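Side-chain contacts in putative flavoprotein decarboxylase (Streptomyces olivoviridis, PDB 6JLS), which acts as an FMN-dependent cysteine decarboxylase in thioviridamide biosynthesis, binding flavin mononucleotide within an assembly of twelve chains: residues P85-A90 / V122-C127; A103-K108 / I117-V122; R147-L152 / F157-P162. All coordinates share one frame; numbering follows the deposited sequence.

Interaction 1 (P85-A90 / V122-C127); sequences PHVRIA and VMAAEC
Ala-90 O accepts a hydrogen bond from water 1 at 2.9 Å, and the same water takes the amide hydrogen of Glu-126 N at 3.0 Å. This one-water bridge ties the last turn of helix 85-91 to the loop that follows helix 117-124; no direct hydrogen bond crosses between the two segments. The rest of the contact is made of small apolar groups. The Ala-90 methyl points at the flank of the Ala-124 methyl, CB to CB 4.0 Å, and Ala-125 CB lies to one side of Ala-90 CB, 4.5 Å away. The small side chains are consistent with the close backbones, Ala-90 CA to Ala-125 CA 5.0 Å. Val-87, one turn before Ala-90, divides its two methyls. With CG1 anti to the backbone N (chi1 176°), that branch reaches Ala-124 CB at 4.2 Å, while CG2 turns back over one face of the His-86 ring, 3.6 Å above its plane and displaced toward the rim. Ala-124 CB thus sits against both Val-87 and Ala-90. On the side of the sheet, Ala-125 and Cys-127 touch Val-96 of strand 95-101, and on another side Ala-124 packs against Asn-136 of the second subunit. The chemistry suggests a join fitted by small methyls, with the water spanning Ala-90 O and Glu-126 N, too far apart to bond directly.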
loop_
_atom_site.group_PDB
_atom_site.type_symbol
_atom_site.label_atom_id
_atom_site.label_comp_id
_atom_site.label_asym_id
_atom_site.label_seq_id
_atom_site.Cartn_x
_atom_site.Cartn_y
_atom_site.Cartn_z
ATOM N N PRO A 85 -1.659 27.577 -9.613
ATOM C CA PRO A 85 -2.452 27.775 -10.837
ATOM C C PRO A 85 -3.872 28.212 -10.546
ATOM O O PRO A 85 -4.466 28.937 -11.355
ATOM C CB PRO A 85 -2.407 26.398 -11.512
ATOM C CG PRO A 85 -2.200 25.446 -10.397
ATOM C CD PRO A 85 -1.325 26.154 -9.407
ATOM N N HIS A 86 -4.422 27.811 -9.398
ATOM C CA HIS A 86 -5.763 28.245 -9.032
ATOM C C HIS A 86 -5.811 29.750 -8.794
ATOM O O HIS A 86 -6.812 30.400 -9.120
ATOM C CB HIS A 86 -6.243 27.462 -7.809
ATOM C CG HIS A 86 -5.383 27.627 -6.595
ATOM N ND1 HIS A 86 -4.044 27.300 -6.577
ATOM C CD2 HIS A 86 -5.681 28.057 -5.347
ATOM C CE1 HIS A 86 -3.552 27.532 -5.374
ATOM N NE2 HIS A 86 -4.525 27.991 -4.608
ATOM N N VAL A 87 -4.736 30.329 -8.246
ATOM C CA VAL A 87 -4.727 31.767 -7.980
ATOM C C VAL A 87 -4.560 32.547 -9.281
ATOM O O VAL A 87 -5.128 33.636 -9.454
ATOM C CB VAL A 87 -3.632 32.117 -6.954
ATOM C CG1 VAL A 87 -3.554 33.629 -6.742
ATOM C CG2 VAL A 87 -3.897 31.393 -5.638
ATOM N N ARG A 88 -3.793 31.997 -10.224
ATOM C CA ARG A 88 -3.778 32.561 -11.565
ATOM C C ARG A 88 -5.176 32.545 -12.170
ATOM O O ARG A 88 -5.600 33.518 -12.802
ATOM C CB ARG A 88 -2.800 31.786 -12.443
ATOM C CG ARG A 88 -2.375 32.510 -13.722
ATOM C CD ARG A 88 -1.621 31.576 -14.677
ATOM N NE ARG A 88 -0.580 30.799 -13.998
ATOM C CZ ARG A 88 -0.673 29.497 -13.729
ATOM N NH1 ARG A 88 -1.756 28.817 -14.091
ATOM N NH2 ARG A 88 0.316 28.868 -13.099
ATOM N N ILE A 89 -5.918 31.458 -11.963
ATOM C CA ILE A 89 -7.260 31.342 -12.531
ATOM C C ILE A 89 -8.223 32.309 -11.850
ATOM O O ILE A 89 -9.091 32.904 -12.501
ATOM C CB ILE A 89 -7.747 29.880 -12.445
ATOM C CG1 ILE A 89 -7.100 29.049 -13.549
ATOM C CG2 ILE A 89 -9.258 29.804 -12.545
ATOM C CD1 ILE A 89 -7.476 27.594 -13.515
ATOM N N ALA A 90 -8.088 32.489 -10.536
ATOM C CA ALA A 90 -8.883 33.515 -9.865
ATOM C C ALA A 90 -8.646 34.883 -10.491
ATOM O O ALA A 90 -9.600 35.604 -10.801
ATOM C CB ALA A 90 -8.560 33.556 -8.372
ATOM N N VAL A 122 -11.810 31.866 -4.173
ATOM C CA VAL A 122 -12.769 32.922 -3.861
ATOM C C VAL A 122 -12.066 34.080 -3.170
ATOM O O VAL A 122 -12.229 35.243 -3.555
ATOM C CB VAL A 122 -13.930 32.373 -3.005
ATOM C CG1 VAL A 122 -14.838 33.532 -2.499
ATOM C CG2 VAL A 122 -14.743 31.368 -3.802
ATOM N N MET A 123 -11.255 33.781 -2.150
ATOM C CA MET A 123 -10.614 34.863 -1.407
ATOM C C MET A 123 -9.553 35.595 -2.223
ATOM O O MET A 123 -9.197 36.720 -1.866
ATOM C CB MET A 123 -10.010 34.340 -0.110
ATOM C CG MET A 123 -11.060 34.014 0.920
ATOM S SD MET A 123 -10.350 33.711 2.537
ATOM C CE MET A 123 -9.658 35.338 2.881
ATOM N N ALA A 124 -9.048 34.998 -3.307
ATOM C CA ALA A 124 -8.115 35.680 -4.195
ATOM C C ALA A 124 -8.812 36.455 -5.304
ATOM O O ALA A 124 -8.169 37.268 -5.975
ATOM C CB ALA A 124 -7.134 34.674 -4.819
ATOM N N ALA A 125 -10.099 36.227 -5.511
ATOM C CA ALA A 125 -10.784 36.799 -6.653
ATOM C C ALA A 125 -11.145 38.253 -6.390
ATOM O O ALA A 125 -11.574 38.620 -5.291
ATOM C CB ALA A 125 -12.046 35.995 -6.973
ATOM N N GLU A 126 -10.967 39.078 -7.419
ATOM C CA GLU A 126 -11.370 40.475 -7.393
ATOM C C GLU A 126 -12.556 40.753 -8.307
ATOM O O GLU A 126 -13.082 41.874 -8.313
ATOM C CB GLU A 126 -10.179 41.356 -7.766
ATOM C CG GLU A 126 -9.121 41.372 -6.684
ATOM C CD GLU A 126 -8.005 42.333 -6.989
ATOM O OE1 GLU A 126 -7.347 42.161 -8.036
ATOM O OE2 GLU A 126 -7.797 43.271 -6.193
ATOM N N CYS A 127 -13.001 39.748 -9.051
ATOM C CA CYS A 127 -14.199 39.807 -9.867
ATOM C C CYS A 127 -15.438 39.577 -9.005
ATOM O O CYS A 127 -15.332 39.186 -7.840
ATOM C CB CYS A 127 -14.099 38.744 -10.959
ATOM S SG CYS A 127 -13.871 37.080 -10.275
HETATM O O HOH W 1 -10.336 38.369 -10.223
#

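Interaction 2 (A103-K108 / I117-V122); sequences AATLGK and IVTQIV. With FMN (flavin mononucleotide), chain B; FMN (flavin mononucleotide), chain C.
The start of helix 103-110 forms part of the FMN site, and there Thr-105 and Lys-108, one helical turn apart, face Thr-119 of helix 117-124. The apolar part of this contact gathers on a single methyl: Thr-119 CG2 lies 4.2 Å from Lys-108 CB and 4.4 Å from Thr-105 CG2. The first torsion of Thr-105 (chi1 -74°) sets CG2 anti to the backbone N, toward Thr-119, and places OG1 beside that N, where it donates to FMN O1P at 2.6 Å. Ser-24 OG also hydrogen-bonds to Thr-105 OG1, so this hydroxyl has two partners. At the start of the helix, Ala-103 N donates to the flavin carbonyl atom O2 at 2.6 Å with a nearly straight N-H...O angle of 164°. The helix therefore holds the cofactor at both its ring and its phosphate. Lys-108 runs fully extended beyond CG, bringing NZ to 4.1 Å from O2P of the same FMN; its salt bridge is with Asp-115, and its charge probably adds to the field around the phosphate. Thr-119 OG1 turns instead to Asn-116. On the far side of helix 117-124, Gln-120 CD approaches C1' of a second FMN at 3.5 Å. That FMN is hydrogen-bonded to Thr-105 of the second subunit, while the first is also hydrogen-bonded to Cys-114 O of the third. FMN held between subunits is characteristic of the homo-oligomeric flavin-containing cysteine decarboxylases, among which EpiD is likewise a dodecamer.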
loop_
_atom_site.group_PDB
_atom_site.type_symbol
_atom_site.label_atom_id
_atom_site.label_comp_id
_atom_site.label_asym_id
_atom_site.label_seq_id
_atom_site.Cartn_x
_atom_site.Cartn_y
_atom_site.Cartn_z
ATOM N N ALA A 103 -22.796 24.782 3.985
ATOM C CA ALA A 103 -22.622 25.544 5.216
ATOM C C ALA A 103 -21.147 25.657 5.575
ATOM O O ALA A 103 -20.677 26.732 5.974
ATOM C CB ALA A 103 -23.401 24.889 6.360
ATOM N N ALA A 104 -20.396 24.562 5.388
ATOM C CA ALA A 104 -18.995 24.532 5.791
ATOM C C ALA A 104 -18.181 25.498 4.954
ATOM O O ALA A 104 -17.374 26.267 5.487
ATOM C CB ALA A 104 -18.429 23.112 5.685
ATOM N N THR A 105 -18.398 25.487 3.639
ATOM C CA THR A 105 -17.660 26.385 2.758
ATOM C C THR A 105 -18.047 27.848 2.987
ATOM O O THR A 105 -17.174 28.726 3.036
ATOM C CB THR A 105 -17.882 25.964 1.307
ATOM O OG1 THR A 105 -17.129 24.777 1.070
ATOM C CG2 THR A 105 -17.406 27.037 0.342
ATOM N N LEU A 106 -19.347 28.129 3.121
ATOM C CA LEU A 106 -19.792 29.468 3.494
ATOM C C LEU A 106 -19.170 29.908 4.818
ATOM O O LEU A 106 -18.721 31.057 4.960
ATOM C CB LEU A 106 -21.318 29.486 3.588
ATOM C CG LEU A 106 -22.097 29.208 2.307
ATOM C CD1 LEU A 106 -23.553 28.950 2.640
ATOM C CD2 LEU A 106 -21.974 30.382 1.346
ATOM N N GLY A 107 -19.120 28.997 5.796
ATOM C CA GLY A 107 -18.558 29.346 7.090
ATOM C C GLY A 107 -17.078 29.654 7.009
ATOM O O GLY A 107 -16.586 30.562 7.688
ATOM N N LYS A 108 -16.348 28.915 6.169
ATOM C CA LYS A 108 -14.918 29.166 6.010
ATOM C C LYS A 108 -14.681 30.505 5.325
ATOM O O LYS A 108 -13.861 31.310 5.782
ATOM C CB LYS A 108 -14.268 28.044 5.211
ATOM C CG LYS A 108 -14.216 26.678 5.886
ATOM C CD LYS A 108 -13.484 25.673 4.991
ATOM C CE LYS A 108 -13.569 24.260 5.564
ATOM N NZ LYS A 108 -12.901 23.211 4.733
ATOM N N ILE A 117 -8.456 24.674 -2.172
ATOM C CA ILE A 117 -8.322 25.391 -3.437
ATOM C C ILE A 117 -9.575 26.206 -3.753
ATOM O O ILE A 117 -9.480 27.322 -4.273
ATOM C CB ILE A 117 -7.969 24.383 -4.551
ATOM C CG1 ILE A 117 -6.469 24.437 -4.849
ATOM C CG2 ILE A 117 -8.792 24.594 -5.804
ATOM C CD1 ILE A 117 -5.604 24.045 -3.674
ATOM N N VAL A 118 -10.765 25.689 -3.434
ATOM C CA VAL A 118 -11.987 26.447 -3.712
ATOM C C VAL A 118 -12.026 27.743 -2.889
ATOM O O VAL A 118 -12.252 28.835 -3.434
ATOM C CB VAL A 118 -13.239 25.583 -3.476
ATOM C CG1 VAL A 118 -14.490 26.478 -3.367
ATOM C CG2 VAL A 118 -13.413 24.585 -4.624
ATOM N N THR A 119 -11.807 27.648 -1.572
ATOM C CA THR A 119 -11.838 28.851 -0.743
ATOM C C THR A 119 -10.697 29.801 -1.078
ATOM O O THR A 119 -10.862 31.022 -0.961
ATOM C CB THR A 119 -11.796 28.489 0.744
ATOM O OG1 THR A 119 -10.715 27.571 0.987
ATOM C CG2 THR A 119 -13.121 27.858 1.178
ATOM N N GLN A 120 -9.537 29.273 -1.496
ATOM C CA GLN A 120 -8.443 30.150 -1.908
ATOM C C GLN A 120 -8.788 30.907 -3.186
ATOM O O GLN A 120 -8.428 32.084 -3.335
ATOM C CB GLN A 120 -7.164 29.347 -2.104
ATOM C CG GLN A 120 -6.508 28.908 -0.822
ATOM C CD GLN A 120 -5.476 27.845 -1.086
ATOM O OE1 GLN A 120 -4.635 27.999 -1.965
ATOM N NE2 GLN A 120 -5.563 26.732 -0.361
ATOM N N ILE A 121 -9.482 30.250 -4.123
ATOM C CA ILE A 121 -9.882 30.931 -5.350
ATOM C C ILE A 121 -10.823 32.090 -5.037
ATOM O O ILE A 121 -10.666 33.193 -5.569
ATOM C CB ILE A 121 -10.510 29.936 -6.337
ATOM C CG1 ILE A 121 -9.411 29.138 -7.064
ATOM C CG2 ILE A 121 -11.378 30.669 -7.357
ATOM C CD1 ILE A 121 -9.929 27.855 -7.747
ATOM N N VAL A 122 -11.810 31.866 -4.173
ATOM C CA VAL A 122 -12.769 32.922 -3.861
ATOM C C VAL A 122 -12.066 34.080 -3.170
ATOM O O VAL A 122 -12.229 35.243 -3.555
ATOM C CB VAL A 122 -13.930 32.373 -3.005
ATOM C CG1 VAL A 122 -14.838 33.532 -2.499
ATOM C CG2 VAL A 122 -14.743 31.368 -3.802
HETATM N N1 FMN B . -23.720 20.264 3.704
HETATM C C2 FMN B . -24.308 21.425 3.253
HETATM O O2 FMN B . -23.957 22.502 3.726
HETATM N N3 FMN B . -25.291 21.375 2.286
HETATM C C4 FMN B . -25.692 20.165 1.759
HETATM O O4 FMN B . -26.569 20.114 0.892
HETATM C C4A FMN B . -25.097 18.994 2.212
HETATM N N5 FMN B . -25.489 17.777 1.690
HETATM C C5A FMN B . -24.908 16.608 2.136
HETATM C C6 FMN B . -25.329 15.400 1.595
HETATM C C7 FMN B . -24.750 14.207 2.029
HETATM C C7M FMN B . -25.224 12.909 1.427
HETATM C C8 FMN B . -23.743 14.230 3.014
HETATM C C8M FMN B . -23.113 12.946 3.484
HETATM C C9 FMN B . -23.327 15.453 3.555
HETATM C C9A FMN B . -23.913 16.646 3.115
HETATM N N10 FMN B . -23.518 17.871 3.639
HETATM C C10 FMN B . -24.106 19.042 3.188
HETATM C "C1'" FMN B . -22.436 17.936 4.677
HETATM C "C2'" FMN B . -21.127 18.355 3.988
HETATM O "O2'" FMN B . -20.702 17.410 3.019
HETATM C "C3'" FMN B . -20.009 18.580 4.996
HETATM O "O3'" FMN B . -20.320 19.727 5.752
HETATM C "C4'" FMN B . -18.681 18.747 4.260
HETATM O "O4'" FMN B . -17.556 18.757 5.123
HETATM C "C5'" FMN B . -18.681 20.013 3.416
HETATM O "O5'" FMN B . -17.381 20.111 2.886
HETATM P P FMN B . -16.978 21.277 1.867
HETATM O O1P FMN B . -17.823 22.505 2.156
HETATM O O2P FMN B . -15.521 21.626 2.075
HETATM O O3P FMN B . -17.243 20.827 0.453
HETATM N N1 FMN C . -1.709 31.324 1.683
HETATM C C2 FMN C . -1.385 32.446 2.415
HETATM O O2 FMN C . -2.158 32.844 3.282
HETATM N N3 FMN C . -0.208 33.121 2.166
HETATM C C4 FMN C . 0.658 32.680 1.187
HETATM O O4 FMN C . 1.713 33.277 0.963
HETATM C C4A FMN C . 0.333 31.547 0.452
HETATM N N5 FMN C . 1.193 31.094 -0.530
HETATM C C5A FMN C . 0.879 29.974 -1.269
HETATM C C6 FMN C . 1.762 29.548 -2.253
HETATM C C7 FMN C . 1.465 28.414 -3.008
HETATM C C7M FMN C . 2.439 27.972 -4.070
HETATM C C8 FMN C . 0.270 27.704 -2.774
HETATM C C8M FMN C . -0.056 26.478 -3.585
HETATM C C9 FMN C . -0.616 28.143 -1.782
HETATM C C9A FMN C . -0.311 29.282 -1.028
HETATM N N10 FMN C . -1.175 29.738 -0.040
HETATM C C10 FMN C . -0.855 30.865 0.700
HETATM C "C1'" FMN C . -2.449 28.998 0.250
HETATM C "C2'" FMN C . -2.236 28.140 1.508
HETATM O "O2'" FMN C . -1.230 27.157 1.326
HETATM C "C3'" FMN C . -3.527 27.464 1.951
HETATM O "O3'" FMN C . -4.406 28.457 2.421
HETATM C "C4'" FMN C . -3.219 26.438 3.040
HETATM O "O4'" FMN C . -4.327 25.616 3.369
HETATM C "C5'" FMN C . -2.704 27.118 4.300
HETATM O "O5'" FMN C . -2.568 26.090 5.253
HETATM P P FMN C . -1.972 26.373 6.709
HETATM O O1P FMN C . -2.291 27.803 7.109
HETATM O O2P FMN C . -2.626 25.431 7.696
HETATM O O3P FMN C . -0.475 26.199 6.687
#

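Interaction 3 (R147-L152 / F157-P162); sequences RNLDAL and FVVAEP
Leu-152 packs against Phe-157 and Val-159 within a beta-alpha-beta crossover, in which helix 143-154 links the parallel neighbours 129-133 and 158-159. Starting from the backbone, Leu-152 CB meets Val-159 CG2 at 4.2 Å. The first torsion (chi1 -72°) sets CG beside the backbone N, and the second, 167°, then parts the methyls: CD2 lies 3.8 Å from Phe-157 CD2, beside the aromatic ring, while CD1 goes to Leu-106 of helix 103-110. The main chain of the same residue joins helix to strand, for Phe-157 N donates to Leu-152 O at 3.2 Å; the N-H...O angle of 141° shows a bent bond, and the donor lies in the carbonyl plane. One turn earlier, Leu-149 crosses Val-159 at about a right angle. Val-159 thereby divides its branches between the two leucines, CG2 serving Leu-152 and CG1 serving Leu-149. The Phe-157 ring continues inward onto Val-129 and Leu-131 of the adjacent strand. At the outer margin Glu-161 is poorly ordered and its ion pair with Arg-153 is long and weak. The Leu-149 branch that meets Val-159 is CD2, 4.2 Å from CG1 of that valine.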
loop_
_atom_site.group_PDB
_atom_site.type_symbol
_atom_site.label_atom_id
_atom_site.label_comp_id
_atom_site.label_asym_id
_atom_site.label_seq_id
_atom_site.Cartn_x
_atom_site.Cartn_y
_atom_site.Cartn_z
ATOM N N ARG A 147 -25.159 34.842 10.466
ATOM C CA ARG A 147 -24.039 35.769 10.587
ATOM C C ARG A 147 -22.998 35.532 9.500
ATOM O O ARG A 147 -22.399 36.488 8.994
ATOM C CB ARG A 147 -23.392 35.656 11.969
ATOM C CG ARG A 147 -24.241 36.194 13.118
ATOM C CD ARG A 147 -23.392 36.414 14.374
ATOM N NE ARG A 147 -22.605 35.228 14.696
ATOM C CZ ARG A 147 -23.070 34.219 15.425
ATOM N NH1 ARG A 147 -24.304 34.273 15.895
ATOM N NH2 ARG A 147 -22.311 33.156 15.673
ATOM N N ASN A 148 -22.766 34.275 9.128
ATOM C CA ASN A 148 -21.827 34.013 8.051
ATOM C C ASN A 148 -22.298 34.654 6.750
ATOM O O ASN A 148 -21.498 35.249 6.014
ATOM C CB ASN A 148 -21.628 32.505 7.893
ATOM C CG ASN A 148 -20.806 31.904 9.013
ATOM O OD1 ASN A 148 -20.053 32.602 9.693
ATOM N ND2 ASN A 148 -20.936 30.597 9.207
ATOM N N LEU A 149 -23.595 34.545 6.447
ATOM C CA LEU A 149 -24.137 35.199 5.260
ATOM C C LEU A 149 -23.991 36.721 5.353
ATOM O O LEU A 149 -23.661 37.387 4.360
ATOM C CB LEU A 149 -25.600 34.799 5.076
ATOM C CG LEU A 149 -25.903 33.293 5.017
ATOM C CD1 LEU A 149 -27.391 33.053 4.796
ATOM C CD2 LEU A 149 -25.095 32.587 3.924
ATOM N N ASP A 150 -24.210 37.287 6.548
ATOM C CA ASP A 150 -23.915 38.703 6.756
ATOM C C ASP A 150 -22.467 39.017 6.408
ATOM O O ASP A 150 -22.187 39.982 5.689
ATOM C CB ASP A 150 -24.188 39.110 8.205
ATOM C CG ASP A 150 -25.659 39.036 8.583
ATOM O OD1 ASP A 150 -26.520 38.951 7.672
ATOM O OD2 ASP A 150 -25.941 39.076 9.807
ATOM N N ALA A 151 -21.529 38.210 6.910
ATOM C CA ALA A 151 -20.121 38.464 6.625
ATOM C C ALA A 151 -19.828 38.309 5.130
ATOM O O ALA A 151 -19.079 39.106 4.553
ATOM C CB ALA A 151 -19.240 37.531 7.470
ATOM N N LEU A 152 -20.417 37.294 4.485
ATOM C CA LEU A 152 -20.155 37.055 3.068
ATOM C C LEU A 152 -20.607 38.231 2.224
ATOM O O LEU A 152 -19.973 38.590 1.224
ATOM C CB LEU A 152 -20.863 35.774 2.627
ATOM C CG LEU A 152 -20.156 34.548 3.201
ATOM C CD1 LEU A 152 -20.991 33.312 3.043
ATOM C CD2 LEU A 152 -18.793 34.368 2.554
ATOM N N PHE A 157 -19.777 39.859 -1.755
ATOM C CA PHE A 157 -20.262 38.692 -2.475
ATOM C C PHE A 157 -21.780 38.758 -2.628
ATOM O O PHE A 157 -22.493 39.298 -1.777
ATOM C CB PHE A 157 -19.869 37.400 -1.735
ATOM C CG PHE A 157 -18.377 37.208 -1.554
ATOM C CD1 PHE A 157 -17.457 37.904 -2.342
ATOM C CD2 PHE A 157 -17.891 36.308 -0.606
ATOM C CE1 PHE A 157 -16.079 37.720 -2.184
ATOM C CE2 PHE A 157 -16.503 36.113 -0.446
ATOM C CZ PHE A 157 -15.604 36.829 -1.241
ATOM N N VAL A 158 -22.276 38.172 -3.709
ATOM C CA VAL A 158 -23.708 38.067 -3.967
ATOM C C VAL A 158 -24.192 36.723 -3.433
ATOM O O VAL A 158 -23.735 35.669 -3.889
ATOM C CB VAL A 158 -24.014 38.204 -5.467
ATOM C CG1 VAL A 158 -25.491 38.002 -5.728
ATOM C CG2 VAL A 158 -23.545 39.556 -5.987
ATOM N N VAL A 159 -25.106 36.746 -2.469
ATOM C CA VAL A 159 -25.612 35.530 -1.842
ATOM C C VAL A 159 -27.005 35.281 -2.388
ATOM O O VAL A 159 -27.937 36.036 -2.093
ATOM C CB VAL A 159 -25.634 35.634 -0.313
ATOM C CG1 VAL A 159 -26.187 34.341 0.290
ATOM C CG2 VAL A 159 -24.250 35.950 0.229
ATOM N N ALA A 160 -27.147 34.210 -3.169
ATOM C CA ALA A 160 -28.401 33.865 -3.832
ATOM C C ALA A 160 -29.152 32.831 -3.002
ATOM O O ALA A 160 -29.103 31.632 -3.269
ATOM C CB ALA A 160 -28.126 33.338 -5.236
ATOM N N GLU A 161 -29.868 33.306 -1.992
ATOM C CA GLU A 161 -30.759 32.437 -1.240
ATOM C C GLU A 161 -32.009 32.138 -2.065
ATOM O O GLU A 161 -32.349 32.886 -2.988
ATOM C CB GLU A 161 -31.139 33.093 0.087
ATOM C CG GLU A 161 -29.954 33.490 0.955
ATOM C CD GLU A 161 -30.372 33.927 2.347
ATOM O OE1 GLU A 161 -31.255 33.264 2.928
ATOM O OE2 GLU A 161 -29.825 34.934 2.856
ATOM N N PRO A 162 -32.717 31.034 -1.764
ATOM C CA PRO A 162 -32.389 30.028 -0.747
ATOM C C PRO A 162 -31.389 28.989 -1.229
ATOM O O PRO A 162 -31.567 27.819 -0.894
ATOM C CB PRO A 162 -33.742 29.377 -0.464
ATOM C CG PRO A 162 -34.468 29.482 -1.758
ATOM C CD PRO A 162 -34.046 30.795 -2.358
#

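Interactions 1 and 2 share helix 117-124 and Val-122, with centres about 12 Å apart; interaction 2 lies within the span of chain enclosed by interaction 1, and interaction 3 follows both. Interaction 3 is centred about 12 Å from interaction 2 and about 19 Å from interaction 1. The joints between them are specific: His-86 NE2 probably hydrogen-bonds to Gln-120 OE1 at 2.6 Å, Leu-106 CD2 touches Leu-152 CD1 at 3.5 Å, and Val-122 CG1 reaches Phe-157 CZ at 3.6 Å. Packing is thus continuous from helix 85-91 through helices 117-124 and 103-110 to helix 143-154, connecting the FMN-contacting helix 103-110 to strand 158-159, outermost in this chain's sheet.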